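Local coordinates for tail spike protein gp49 (Pseudomonas phage LKA1, PDB 4RU4) that cleaves the O-specific polysaccharide of Pseudomonas as a phage tailspike lyase, probably helping the virus to penetrate the host cell envelope during entry, at residues Ile83-Leu89 with Ser110-Gly116; Leu383-Leu389 with Leu423-Leu429; Gly407-Thr413 with Arg442-Ser448; Ser528-Val534 with Ala573-Thr579. All blocks are in the same frame, centred on the assembly; numbering follows the deposited sequence.

Interaction 1 comes first along the chain. It closes a loop of 20 residues and pairs neighbouring strands near the start of the beta-helix. The next two contacts cross. Residues 383-389 open interaction 2 and 407-413 open interaction 3 before 423-429 close the former and 442-448 the latter. Their centres are about 22 Å apart. Interaction 2 stacks two coils at the subunit interface, and interaction 3 ties a long loop to strand 439-446. Interaction 4 follows separately and closes a 38-residue excursion within the C-terminal Ig-like domain. Its centre is about 81 Å from that of interaction 1, on the opposite side of the chain's centre.

Interaction 1: Ile83-Leu89 with Ser110-Gly116; sequences ISSTGSL and SVLSCVG
L89 packs against L112 and C114, next to the face of the parallel pair that carries I83, S85, L112 and C114. Its CB lies 3.7 Å from C114 CB, and its CD2 methyl reaches L112 CG. L112 also meets the neighbouring strand: its CD1 methyl sits 3.6 Å from I83 CB. The L112 CG atom is anti to the backbone N (chi1 -158°), which carries CD1 toward I83. Past the turn at G87, where phi is positive, the chain folds back, and L89, at the start of strand 89-93, points its side chain at L112 and C114. C114 SG sits beside the turn, 3.5 Å from S88 N. Helix 55-65 lies against I83 and L89, while I208 touches both L89 and L112.

The other face carries S84, T86, S113 and V115 and is looser. Here S84, S113 and V115 are partly exposed, and T86 is exposed. S113 OG rests beside S84 CB, and a water 2.8 Å from S113 OG joins it to S110 O. The same water makes a weak bond to I83 O.

Between the faces runs the backbone ladder. I83 N donates to V111 O at 2.9 Å, and S113 N donates to I83 O. Farther along, V115 N donates to S85 O, and G87 N donates to V115 O at 2.9 Å. The S85 N bond to S113 O is weak. The two strand axes approach to 4.7 Å and diverge by 15°. The chain turns a corner at V111 and L112, so the pairing starts there on a new face. Parallel strands stacked in register, with apolar side chains inside and corners between faces, are typical of the parallel beta-helix of pectate lyase-like proteins.

Interaction 2: Leu383-Leu389 with Leu423-Leu429; sequences LLDQCTL and LIQGGSL
L383 leans across to L423, with its CD1 methyl 3.6 Å from L423 CB. CG is anti to the L383 backbone N (chi1 174°), which brings that methyl over the next strand and close to the Q425 side chain as well. At the other end, T388 CG2 lies 3.7 Å from S428 OG. The Q386 side chain bends about CB-CG, and its amide lies beside G426 and G427, with Q386 CD 3.6 Å from Q425 O.

Parallel backbone bonds set this register. L384 N donates to L423 O, and Q425 N returns a nearly straight bond (179°) to L384 O at 3.0 Å. Q386 N bonds to Q425 O at 2.8 Å. Beyond the corner, S428 N donates to C387 O, and L389 N donates to S428 O. One water joins T388 OG1 to S428 OG, and another joins S428 OG to L389 O.

Farther out, the trimer holds the polar ends. Q386 NE2 donates to D385 OD2 of the third subunit, and T388 OG1 pairs with R359 there. Q425 NE2 donates to Q455, while Q425 OE1 accepts from G427 N of the second subunit.

These segments form two stacked coils of the beta-helix. Strand 356-359 flanks residues 383-385, strand 452-463 flanks 423-425, and strand 439-446 packs on I424 and L429.

Interaction 3: Gly407-Thr413 with Arg442-Ser448; sequences GNSAVLT and RARLEGS
L412 O is gripped by two backbone amides of the next coil. E446 N donates to it at 2.8 Å, and S448 N adds a weak bond at 3.3 Å. The contact lies in the pectate lyase-like parallel beta-helix. There, the loop following strand 403-405 folds over the end of strand 439-446. Next to these bonds, L412 packs its CD1 methyl 3.8 Å from L445 CD1, and its CB rests near S448 OG. T413 CB and CG2 lie alongside E446 O.

R444 holds the other half of the loop. Its chain runs straight out to CD and then bends (chi3 62°), which turns the guanidinium toward G407 and S409. NE donates to G407 O at 3.0 Å, approaching from above that carbonyl plane. NH1 and NH2 both reach E446 OE2, a salt bridge within the strand, with OE2 in the plane of the guanidinium. This leaves the E446 carboxylate beside A410, with OE2 3.7 Å from A410 CA. NH1 also bonds to T475.

R442 lies alongside in a different way. G407 O sits over one face of its guanidinium, and its NE forms a salt bridge with D473. Between loop and strand a water is held by three backbone atoms: it accepts from V411 N, and it donates to S409 O and, at 2.8 Å, to R444 O.

Interaction 4: Ser528-Val534 with Ala573-Thr579; sequences SSVTAPV and ATLGLFT
S529 and F578 face each other across an antiparallel pair, joined by a CH-pi contact. S529 CB sits over one face of the F578 ring, 3.5 Å from its centroid and 17° off the normal. F578 CG is anti to the carbonyl carbon (chi1 -76°), which lays the ring back along its own strand beside G576.

The apolar contacts split between the two faces. On the F578 side, T531 CG2 is 4.1 Å from F578 CE1, and T531 CB is 3.8 Å from T574 CG2. On the other side, V534 CG2 packs 3.7 Å from L575 CD1, and V530 CG1 reaches L577 CB.

Backbone hydrogen bonds run the full length. V530 and L577 bond to each other in both directions, as do A532 with L575 and V534 with A573. T579 N closes the end on S528 O at 2.8 Å. CA-H...O contacts lie between these rungs, such as S529 CA to L577 O at 3.1 Å.

S528 OG bonds to Y555 of the second subunit. Within the Ig-like domain, strand 572-578 is the middle of a three-stranded antiparallel sheet, with 529-535 and 562-568 flanking it. The V530, A532, L575 and L577 face packs on strands 510-522 and 590-600.

Interaction 1: Ile83-Leu89 with Ser110-Gly116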
loop_
_atom_site.group_PDB
_atom_site.type_symbol
_atom_site.label_atom_id
_atom_site.label_comp_id
_atom_site.label_asym_id
_atom_site.label_seq_id
_atom_site.Cartn_x
_atom_site.Cartn_y
_atom_site.Cartn_z
ATOM N N ILE B 83 31.195 -11.414 -19.498
ATOM C CA ILE B 83 30.611 -10.867 -20.714
ATOM C C ILE B 83 30.342 -9.378 -20.465
ATOM O O ILE B 83 29.503 -9.024 -19.636
ATOM C CB ILE B 83 29.293 -11.586 -21.051
ATOM C CG1 ILE B 83 29.537 -13.103 -21.158
ATOM C CG2 ILE B 83 28.652 -10.974 -22.317
ATOM C CD1 ILE B 83 28.257 -13.936 -21.174
ATOM N N SER B 84 31.055 -8.505 -21.166
ATOM C CA SER B 84 31.009 -7.083 -20.827
ATOM C C SER B 84 30.730 -6.142 -21.998
ATOM O O SER B 84 30.925 -6.486 -23.167
ATOM C CB SER B 84 32.323 -6.684 -20.132
ATOM O OG SER B 84 33.396 -6.764 -21.053
ATOM N N SER B 85 30.296 -4.932 -21.676
ATOM C CA SER B 85 30.122 -3.934 -22.707
ATOM C C SER B 85 30.272 -2.539 -22.136
ATOM O O SER B 85 30.223 -2.334 -20.920
ATOM C CB SER B 85 28.734 -4.072 -23.318
ATOM O OG SER B 85 27.766 -3.855 -22.317
ATOM N N THR B 86 30.459 -1.583 -23.033
ATOM C CA THR B 86 30.339 -0.176 -22.688
ATOM C C THR B 86 29.092 0.401 -23.383
ATOM O O THR B 86 28.734 0.000 -24.491
ATOM C CB THR B 86 31.618 0.606 -23.023
ATOM O OG1 THR B 86 32.040 0.288 -24.347
ATOM C CG2 THR B 86 32.725 0.204 -22.072
ATOM N N GLY B 87 28.382 1.291 -22.694
ATOM C CA GLY B 87 27.202 1.927 -23.275
ATOM C C GLY B 87 25.890 1.140 -23.339
ATOM O O GLY B 87 24.879 1.590 -22.788
ATOM N N SER B 88 25.878 -0.003 -24.017
ATOM C CA SER B 88 24.627 -0.755 -24.199
ATOM C C SER B 88 24.789 -2.290 -24.101
ATOM O O SER B 88 25.799 -2.838 -24.506
ATOM C CB SER B 88 23.991 -0.407 -25.545
ATOM O OG SER B 88 24.336 -1.367 -26.524
ATOM N N LEU B 89 23.779 -2.978 -23.576
ATOM C CA LEU B 89 23.825 -4.429 -23.485
ATOM C C LEU B 89 22.395 -4.898 -23.572
ATOM O O LEU B 89 21.584 -4.527 -22.725
ATOM C CB LEU B 89 24.399 -4.848 -22.125
ATOM C CG LEU B 89 24.569 -6.349 -21.841
ATOM C CD1 LEU B 89 25.552 -6.996 -22.839
ATOM C CD2 LEU B 89 25.060 -6.579 -20.424
ATOM N N SER B 110 32.594 -9.511 -12.849
ATOM C CA SER B 110 31.158 -9.724 -13.014
ATOM C C SER B 110 30.868 -10.756 -14.109
ATOM O O SER B 110 31.627 -10.891 -15.075
ATOM C CB SER B 110 30.455 -8.402 -13.399
ATOM O OG SER B 110 30.820 -7.369 -12.501
ATOM N N VAL B 111 29.766 -11.477 -13.962
ATOM C CA VAL B 111 29.376 -12.422 -15.018
ATOM C C VAL B 111 28.930 -11.674 -16.277
ATOM O O VAL B 111 29.343 -12.000 -17.389
ATOM C CB VAL B 111 28.260 -13.386 -14.571
ATOM C CG1 VAL B 111 27.957 -14.383 -15.700
ATOM C CG2 VAL B 111 28.681 -14.144 -13.293
ATOM N N LEU B 112 28.090 -10.657 -16.082
ATOM C CA LEU B 112 27.534 -9.883 -17.160
ATOM C C LEU B 112 27.642 -8.435 -16.698
ATOM O O LEU B 112 27.337 -8.127 -15.530
ATOM C CB LEU B 112 26.063 -10.291 -17.322
ATOM C CG LEU B 112 25.276 -10.097 -18.601
ATOM C CD1 LEU B 112 26.119 -10.637 -19.747
ATOM C CD2 LEU B 112 23.946 -10.849 -18.530
ATOM N N SER B 113 28.112 -7.550 -17.571
ATOM C CA SER B 113 28.267 -6.160 -17.148
ATOM C C SER B 113 28.116 -5.169 -18.285
ATOM O O SER B 113 28.498 -5.443 -19.436
ATOM C CB SER B 113 29.605 -5.934 -16.422
ATOM O OG SER B 113 30.702 -6.141 -17.299
ATOM N N CYS B 114 27.560 -4.005 -17.952
ATOM C CA CYS B 114 27.504 -2.896 -18.890
ATOM C C CYS B 114 27.831 -1.613 -18.141
ATOM O O CYS B 114 27.258 -1.353 -17.079
ATOM C CB CYS B 114 26.126 -2.768 -19.547
ATOM S SG CYS B 114 26.170 -1.536 -20.890
ATOM N N VAL B 115 28.773 -0.833 -18.675
ATOM C CA VAL B 115 29.203 0.398 -18.004
ATOM C C VAL B 115 29.037 1.600 -18.959
ATOM O O VAL B 115 29.585 1.608 -20.075
ATOM C CB VAL B 115 30.687 0.303 -17.552
ATOM C CG1 VAL B 115 31.121 1.568 -16.780
ATOM C CG2 VAL B 115 30.935 -0.963 -16.729
ATOM N N GLY B 116 28.268 2.601 -18.538
ATOM C CA GLY B 116 28.171 3.840 -19.295
ATOM C C GLY B 116 29.249 4.805 -18.833
ATOM O O GLY B 116 30.191 4.406 -18.154
HETATM O O HOH W 1 31.458 -8.829 -17.180
#

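Interaction 2: Leu383-Leu389 with Leu423-Leu429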
loop_
_atom_site.group_PDB
_atom_site.type_symbol
_atom_site.label_atom_id
_atom_site.label_comp_id
_atom_site.label_asym_id
_atom_site.label_seq_id
_atom_site.Cartn_x
_atom_site.Cartn_y
_atom_site.Cartn_z
ATOM N N LEU B 383 9.726 6.198 9.413
ATOM C CA LEU B 383 8.322 5.829 9.536
ATOM C C LEU B 383 8.163 4.330 9.406
ATOM O O LEU B 383 8.755 3.730 8.501
ATOM C CB LEU B 383 7.516 6.525 8.429
ATOM C CG LEU B 383 6.028 6.191 8.250
ATOM C CD1 LEU B 383 5.237 6.475 9.540
ATOM C CD2 LEU B 383 5.421 6.982 7.097
ATOM N N LEU B 384 7.397 3.730 10.322
ATOM C CA LEU B 384 6.845 2.382 10.137
ATOM C C LEU B 384 5.345 2.582 9.981
ATOM O O LEU B 384 4.629 2.822 10.957
ATOM C CB LEU B 384 7.127 1.467 11.349
ATOM C CG LEU B 384 8.585 1.172 11.656
ATOM C CD1 LEU B 384 8.709 0.189 12.816
ATOM C CD2 LEU B 384 9.284 0.624 10.417
ATOM N N ASP B 385 4.880 2.481 8.743
ATOM C CA ASP B 385 3.543 2.853 8.376
ATOM C C ASP B 385 2.687 1.598 8.224
ATOM O O ASP B 385 2.801 0.905 7.201
ATOM C CB ASP B 385 3.649 3.562 7.027
ATOM C CG ASP B 385 2.345 4.147 6.552
ATOM O OD1 ASP B 385 1.261 3.528 6.694
ATOM O OD2 ASP B 385 2.415 5.282 6.033
ATOM N N GLN B 386 1.830 1.322 9.213
ATOM C CA GLN B 386 0.894 0.197 9.175
ATOM C C GLN B 386 1.601 -1.127 8.866
ATOM O O GLN B 386 1.135 -1.913 8.021
ATOM C CB GLN B 386 -0.195 0.410 8.122
ATOM C CG GLN B 386 -0.909 1.755 8.154
ATOM C CD GLN B 386 -1.786 1.974 9.380
ATOM O OE1 GLN B 386 -1.906 3.107 9.872
ATOM N NE2 GLN B 386 -2.427 0.915 9.859
ATOM N N CYS B 387 2.713 -1.380 9.547
ATOM C CA CYS B 387 3.414 -2.641 9.365
ATOM C C CYS B 387 2.952 -3.721 10.338
ATOM O O CYS B 387 2.468 -3.441 11.441
ATOM C CB CYS B 387 4.926 -2.443 9.486
ATOM S SG CYS B 387 5.610 -1.417 8.112
ATOM N N THR B 388 3.136 -4.964 9.919
ATOM C CA THR B 388 2.867 -6.103 10.774
ATOM C C THR B 388 4.229 -6.637 11.210
ATOM O O THR B 388 5.051 -7.013 10.364
ATOM C CB THR B 388 2.089 -7.160 9.984
ATOM O OG1 THR B 388 0.808 -6.633 9.623
ATOM C CG2 THR B 388 1.939 -8.455 10.815
ATOM N N LEU B 389 4.500 -6.610 12.516
ATOM C CA LEU B 389 5.832 -6.932 13.026
ATOM C C LEU B 389 5.744 -8.165 13.937
ATOM O O LEU B 389 4.809 -8.284 14.738
ATOM C CB LEU B 389 6.407 -5.750 13.818
ATOM C CG LEU B 389 6.352 -4.383 13.128
ATOM C CD1 LEU B 389 6.798 -3.315 14.121
ATOM C CD2 LEU B 389 7.245 -4.362 11.888
ATOM N N LEU B 423 8.404 7.723 13.723
ATOM C CA LEU B 423 6.944 7.570 13.695
ATOM C C LEU B 423 6.553 6.124 13.562
ATOM O O LEU B 423 6.978 5.465 12.605
ATOM C CB LEU B 423 6.346 8.308 12.481
ATOM C CG LEU B 423 6.858 9.735 12.250
ATOM C CD1 LEU B 423 6.269 10.352 10.992
ATOM C CD2 LEU B 423 6.623 10.633 13.471
ATOM N N ILE B 424 5.696 5.648 14.462
ATOM C CA ILE B 424 5.154 4.303 14.352
ATOM C C ILE B 424 3.659 4.499 14.296
ATOM O O ILE B 424 3.048 4.994 15.256
ATOM C CB ILE B 424 5.536 3.387 15.538
ATOM C CG1 ILE B 424 7.034 3.072 15.552
ATOM C CG2 ILE B 424 4.758 2.065 15.462
ATOM C CD1 ILE B 424 7.887 4.194 16.138
ATOM N N GLN B 425 3.069 4.173 13.151
ATOM C CA GLN B 425 1.658 4.471 12.934
ATOM C C GLN B 425 0.871 3.221 12.573
ATOM O O GLN B 425 1.033 2.637 11.493
ATOM C CB GLN B 425 1.453 5.537 11.858
ATOM C CG GLN B 425 2.164 6.881 12.132
ATOM C CD GLN B 425 1.808 7.929 11.076
ATOM O OE1 GLN B 425 1.183 7.600 10.071
ATOM N NE2 GLN B 425 2.203 9.179 11.296
ATOM N N GLY B 426 -0.012 2.837 13.474
ATOM C CA GLY B 426 -0.927 1.749 13.202
ATOM C C GLY B 426 -0.206 0.416 13.085
ATOM O O GLY B 426 0.894 0.215 13.632
ATOM N N GLY B 427 -0.844 -0.509 12.381
ATOM C CA GLY B 427 -0.309 -1.846 12.233
ATOM C C GLY B 427 -0.338 -2.636 13.533
ATOM O O GLY B 427 -1.128 -2.360 14.445
ATOM N N SER B 428 0.522 -3.648 13.615
ATOM C CA SER B 428 0.506 -4.544 14.764
ATOM C C SER B 428 1.925 -5.021 15.114
ATOM O O SER B 428 2.832 -4.995 14.280
ATOM C CB SER B 428 -0.396 -5.755 14.488
ATOM O OG SER B 428 0.103 -6.534 13.395
ATOM N N LEU B 429 2.115 -5.442 16.358
ATOM C CA LEU B 429 3.417 -5.902 16.824
ATOM C C LEU B 429 3.201 -7.038 17.801
ATOM O O LEU B 429 2.685 -6.818 18.899
ATOM C CB LEU B 429 4.196 -4.754 17.498
ATOM C CG LEU B 429 5.666 -4.939 17.919
ATOM C CD1 LEU B 429 6.390 -3.589 17.992
ATOM C CD2 LEU B 429 5.795 -5.685 19.269
HETATM O O HOH W 2 3.423 0.300 11.755
HETATM O O HOH W 3 -1.380 -7.475 11.395
HETATM O O HOH W 4 1.850 -8.433 14.433
#

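Interaction 3: Gly407-Thr413 with Arg442-Ser448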
loop_
_atom_site.group_PDB
_atom_site.type_symbol
_atom_site.label_atom_id
_atom_site.label_comp_id
_atom_site.label_asym_id
_atom_site.label_seq_id
_atom_site.Cartn_x
_atom_site.Cartn_y
_atom_site.Cartn_z
ATOM N N GLY B 407 20.224 1.757 20.737
ATOM C CA GLY B 407 20.176 1.150 22.054
ATOM C C GLY B 407 21.546 0.699 22.535
ATOM O O GLY B 407 21.916 0.939 23.679
ATOM N N ASN B 408 22.301 0.057 21.652
ATOM C CA ASN B 408 23.615 -0.427 22.004
ATOM C C ASN B 408 24.619 -0.097 20.898
ATOM O O ASN B 408 25.591 -0.810 20.726
ATOM C CB ASN B 408 23.570 -1.943 22.260
ATOM C CG ASN B 408 24.752 -2.446 23.094
ATOM O OD1 ASN B 408 25.246 -1.760 23.976
ATOM N ND2 ASN B 408 25.205 -3.657 22.803
ATOM N N SER B 409 24.389 0.990 20.164
ATOM C CA SER B 409 25.311 1.399 19.107
ATOM C C SER B 409 25.295 2.908 18.958
ATOM O O SER B 409 24.405 3.567 19.499
ATOM C CB SER B 409 24.918 0.732 17.778
ATOM O OG SER B 409 23.531 0.940 17.498
ATOM N N ALA B 410 26.264 3.453 18.223
ATOM C CA ALA B 410 26.378 4.923 18.091
ATOM C C ALA B 410 25.661 5.455 16.845
ATOM O O ALA B 410 26.239 5.516 15.747
ATOM C CB ALA B 410 27.847 5.351 18.095
ATOM N N VAL B 411 24.398 5.827 17.030
ATOM C CA VAL B 411 23.466 6.093 15.943
ATOM C C VAL B 411 23.029 7.549 15.913
ATOM O O VAL B 411 22.860 8.148 14.840
ATOM C CB VAL B 411 22.208 5.189 16.131
ATOM C CG1 VAL B 411 21.092 5.548 15.127
ATOM C CG2 VAL B 411 22.598 3.721 16.015
ATOM N N LEU B 412 22.812 8.101 17.101
ATOM C CA LEU B 412 22.421 9.495 17.274
ATOM C C LEU B 412 23.651 10.220 17.852
ATOM O O LEU B 412 23.898 10.213 19.066
ATOM C CB LEU B 412 21.188 9.590 18.194
ATOM C CG LEU B 412 19.873 8.935 17.697
ATOM C CD1 LEU B 412 18.722 8.945 18.769
ATOM C CD2 LEU B 412 19.384 9.532 16.376
ATOM N N THR B 413 24.468 10.783 16.962
ATOM C CA THR B 413 25.800 11.236 17.356
ATOM C C THR B 413 26.029 12.633 16.820
ATOM O O THR B 413 25.110 13.244 16.283
ATOM C CB THR B 413 26.872 10.305 16.744
ATOM O OG1 THR B 413 26.872 10.469 15.317
ATOM C CG2 THR B 413 26.573 8.827 17.075
ATOM N N ARG B 442 13.557 1.758 21.877
ATOM C CA ARG B 442 14.601 2.445 22.630
ATOM C C ARG B 442 15.241 3.453 21.695
ATOM O O ARG B 442 15.506 3.134 20.531
ATOM C CB ARG B 442 15.680 1.456 23.107
ATOM C CG ARG B 442 16.742 2.147 24.030
ATOM C CD ARG B 442 17.661 1.179 24.713
ATOM N NE ARG B 442 18.522 1.876 25.679
ATOM C CZ ARG B 442 19.503 1.301 26.367
ATOM N NH1 ARG B 442 19.780 0.019 26.189
ATOM N NH2 ARG B 442 20.217 2.022 27.241
ATOM N N ALA B 443 15.476 4.662 22.205
ATOM C CA ALA B 443 16.329 5.650 21.556
ATOM C C ALA B 443 17.316 6.131 22.605
ATOM O O ALA B 443 16.931 6.423 23.742
ATOM C CB ALA B 443 15.488 6.825 21.020
ATOM N N ARG B 444 18.588 6.194 22.237
ATOM C CA ARG B 444 19.644 6.579 23.174
ATOM C C ARG B 444 20.591 7.543 22.448
ATOM O O ARG B 444 21.124 7.226 21.373
ATOM C CB ARG B 444 20.416 5.352 23.681
ATOM C CG ARG B 444 21.555 5.701 24.683
ATOM C CD ARG B 444 22.284 4.439 25.183
ATOM N NE ARG B 444 22.888 3.783 24.037
ATOM C CZ ARG B 444 24.087 4.074 23.549
ATOM N NH1 ARG B 444 24.868 4.965 24.161
ATOM N NH2 ARG B 444 24.521 3.431 22.473
ATOM N N LEU B 445 20.770 8.721 23.030
ATOM C CA LEU B 445 21.659 9.746 22.483
ATOM C C LEU B 445 23.109 9.387 22.767
ATOM O O LEU B 445 23.477 9.087 23.925
ATOM C CB LEU B 445 21.355 11.111 23.128
ATOM C CG LEU B 445 20.313 12.066 22.516
ATOM C CD1 LEU B 445 19.208 11.339 21.693
ATOM C CD2 LEU B 445 19.784 13.088 23.518
ATOM N N GLU B 446 23.932 9.465 21.727
ATOM C CA GLU B 446 25.375 9.312 21.898
ATOM C C GLU B 446 26.095 10.452 21.186
ATOM O O GLU B 446 27.017 10.235 20.384
ATOM C CB GLU B 446 25.870 7.939 21.429
ATOM C CG GLU B 446 27.188 7.560 22.162
ATOM C CD GLU B 446 27.706 6.177 21.817
ATOM O OE1 GLU B 446 28.945 6.047 21.650
ATOM O OE2 GLU B 446 26.894 5.225 21.729
ATOM N N GLY B 447 25.653 11.674 21.464
ATOM C CA GLY B 447 26.404 12.829 21.024
ATOM C C GLY B 447 25.604 13.848 20.250
ATOM O O GLY B 447 26.044 14.974 20.110
ATOM N N SER B 448 24.465 13.449 19.696
ATOM C CA SER B 448 23.621 14.381 18.960
ATOM C C SER B 448 23.072 15.466 19.878
ATOM O O SER B 448 22.947 15.259 21.088
ATOM C CB SER B 448 22.456 13.641 18.285
ATOM O OG SER B 448 21.644 12.965 19.253
HETATM O O HOH W 5 23.133 6.267 19.660
#

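Interaction 4: Ser528-Val534 with Ala573-Thr579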
loop_
_atom_site.group_PDB
_atom_site.type_symbol
_atom_site.label_atom_id
_atom_site.label_comp_id
_atom_site.label_asym_id
_atom_site.label_seq_id
_atom_site.Cartn_x
_atom_site.Cartn_y
_atom_site.Cartn_z
ATOM N N SER B 528 -14.675 13.591 58.440
ATOM C CA SER B 528 -15.079 14.595 57.459
ATOM C C SER B 528 -14.551 14.199 56.088
ATOM O O SER B 528 -14.603 14.985 55.137
ATOM C CB SER B 528 -14.525 15.969 57.842
ATOM O OG SER B 528 -13.130 16.015 57.617
ATOM N N SER B 529 -14.036 12.975 55.992
ATOM C CA SER B 529 -13.464 12.505 54.735
ATOM C C SER B 529 -13.448 10.987 54.596
ATOM O O SER B 529 -13.581 10.255 55.576
ATOM C CB SER B 529 -12.036 13.054 54.553
ATOM O OG SER B 529 -11.144 12.525 55.525
ATOM N N VAL B 530 -13.285 10.529 53.358
ATOM C CA VAL B 530 -13.067 9.113 53.065
ATOM C C VAL B 530 -12.165 9.091 51.842
ATOM O O VAL B 530 -12.283 9.942 50.980
ATOM C CB VAL B 530 -14.402 8.331 52.846
ATOM C CG1 VAL B 530 -15.293 9.003 51.807
ATOM C CG2 VAL B 530 -14.129 6.861 52.508
ATOM N N THR B 531 -11.200 8.178 51.819
ATOM C CA THR B 531 -10.236 8.111 50.732
ATOM C C THR B 531 -10.156 6.694 50.208
ATOM O O THR B 531 -10.584 5.757 50.882
ATOM C CB THR B 531 -8.811 8.535 51.205
ATOM O OG1 THR B 531 -8.340 7.628 52.208
ATOM C CG2 THR B 531 -8.830 9.946 51.780
ATOM N N ALA B 532 -9.587 6.536 49.016
ATOM C CA ALA B 532 -9.382 5.217 48.429
ATOM C C ALA B 532 -8.202 5.285 47.468
ATOM O O ALA B 532 -8.106 6.188 46.643
ATOM C CB ALA B 532 -10.628 4.749 47.695
ATOM N N PRO B 533 -7.299 4.317 47.568
ATOM C CA PRO B 533 -6.117 4.401 46.718
ATOM C C PRO B 533 -6.385 3.820 45.339
ATOM O O PRO B 533 -7.222 2.925 45.177
ATOM C CB PRO B 533 -5.077 3.576 47.488
ATOM C CG PRO B 533 -5.890 2.532 48.186
ATOM C CD PRO B 533 -7.231 3.193 48.521
ATOM N N VAL B 534 -5.684 4.363 44.349
ATOM C CA VAL B 534 -5.721 3.874 42.978
ATOM C C VAL B 534 -4.276 3.647 42.546
ATOM O O VAL B 534 -3.419 4.468 42.838
ATOM C CB VAL B 534 -6.388 4.939 42.076
ATOM C CG1 VAL B 534 -6.004 4.768 40.636
ATOM C CG2 VAL B 534 -7.918 4.887 42.259
ATOM N N ALA B 573 -2.690 7.468 42.711
ATOM C CA ALA B 573 -3.269 8.611 43.412
ATOM C C ALA B 573 -4.137 8.112 44.560
ATOM O O ALA B 573 -4.676 6.995 44.508
ATOM C CB ALA B 573 -4.114 9.458 42.459
ATOM N N THR B 574 -4.277 8.933 45.590
ATOM C CA THR B 574 -5.245 8.642 46.639
ATOM C C THR B 574 -6.481 9.516 46.476
ATOM O O THR B 574 -6.451 10.723 46.729
ATOM C CB THR B 574 -4.638 8.791 48.023
ATOM O OG1 THR B 574 -3.600 7.827 48.161
ATOM C CG2 THR B 574 -5.691 8.529 49.098
ATOM N N LEU B 575 -7.566 8.904 46.010
ATOM C CA LEU B 575 -8.787 9.640 45.755
ATOM C C LEU B 575 -9.363 10.023 47.108
ATOM O O LEU B 575 -9.214 9.277 48.083
ATOM C CB LEU B 575 -9.775 8.749 45.009
ATOM C CG LEU B 575 -9.300 8.149 43.688
ATOM C CD1 LEU B 575 -10.475 7.393 43.022
ATOM C CD2 LEU B 575 -8.746 9.229 42.763
ATOM N N GLY B 576 -10.015 11.175 47.180
ATOM C CA GLY B 576 -10.587 11.613 48.437
ATOM C C GLY B 576 -11.888 12.366 48.297
ATOM O O GLY B 576 -12.094 13.064 47.311
ATOM N N LEU B 577 -12.761 12.235 49.293
ATOM C CA LEU B 577 -13.972 13.045 49.366
ATOM C C LEU B 577 -13.984 13.704 50.751
ATOM O O LEU B 577 -14.023 12.993 51.756
ATOM C CB LEU B 577 -15.215 12.163 49.193
ATOM C CG LEU B 577 -16.562 12.904 49.202
ATOM C CD1 LEU B 577 -16.697 13.758 47.947
ATOM C CD2 LEU B 577 -17.751 11.933 49.342
ATOM N N PHE B 578 -13.917 15.039 50.796
ATOM C CA PHE B 578 -13.662 15.784 52.049
ATOM C C PHE B 578 -14.730 16.865 52.181
ATOM O O PHE B 578 -14.962 17.614 51.235
ATOM C CB PHE B 578 -12.303 16.510 51.996
ATOM C CG PHE B 578 -11.097 15.625 52.179
ATOM C CD1 PHE B 578 -10.699 14.744 51.187
ATOM C CD2 PHE B 578 -10.329 15.721 53.345
ATOM C CE1 PHE B 578 -9.562 13.945 51.340
ATOM C CE2 PHE B 578 -9.206 14.929 53.515
ATOM C CZ PHE B 578 -8.821 14.027 52.509
ATOM N N THR B 579 -15.382 16.984 53.335
ATOM C CA THR B 579 -16.353 18.075 53.476
ATOM C C THR B 579 -15.529 19.362 53.405
ATOM O O THR B 579 -14.372 19.381 53.876
ATOM C CB THR B 579 -17.145 17.999 54.797
ATOM O OG1 THR B 579 -16.270 18.223 55.919
ATOM C CG2 THR B 579 -17.832 16.628 54.935
#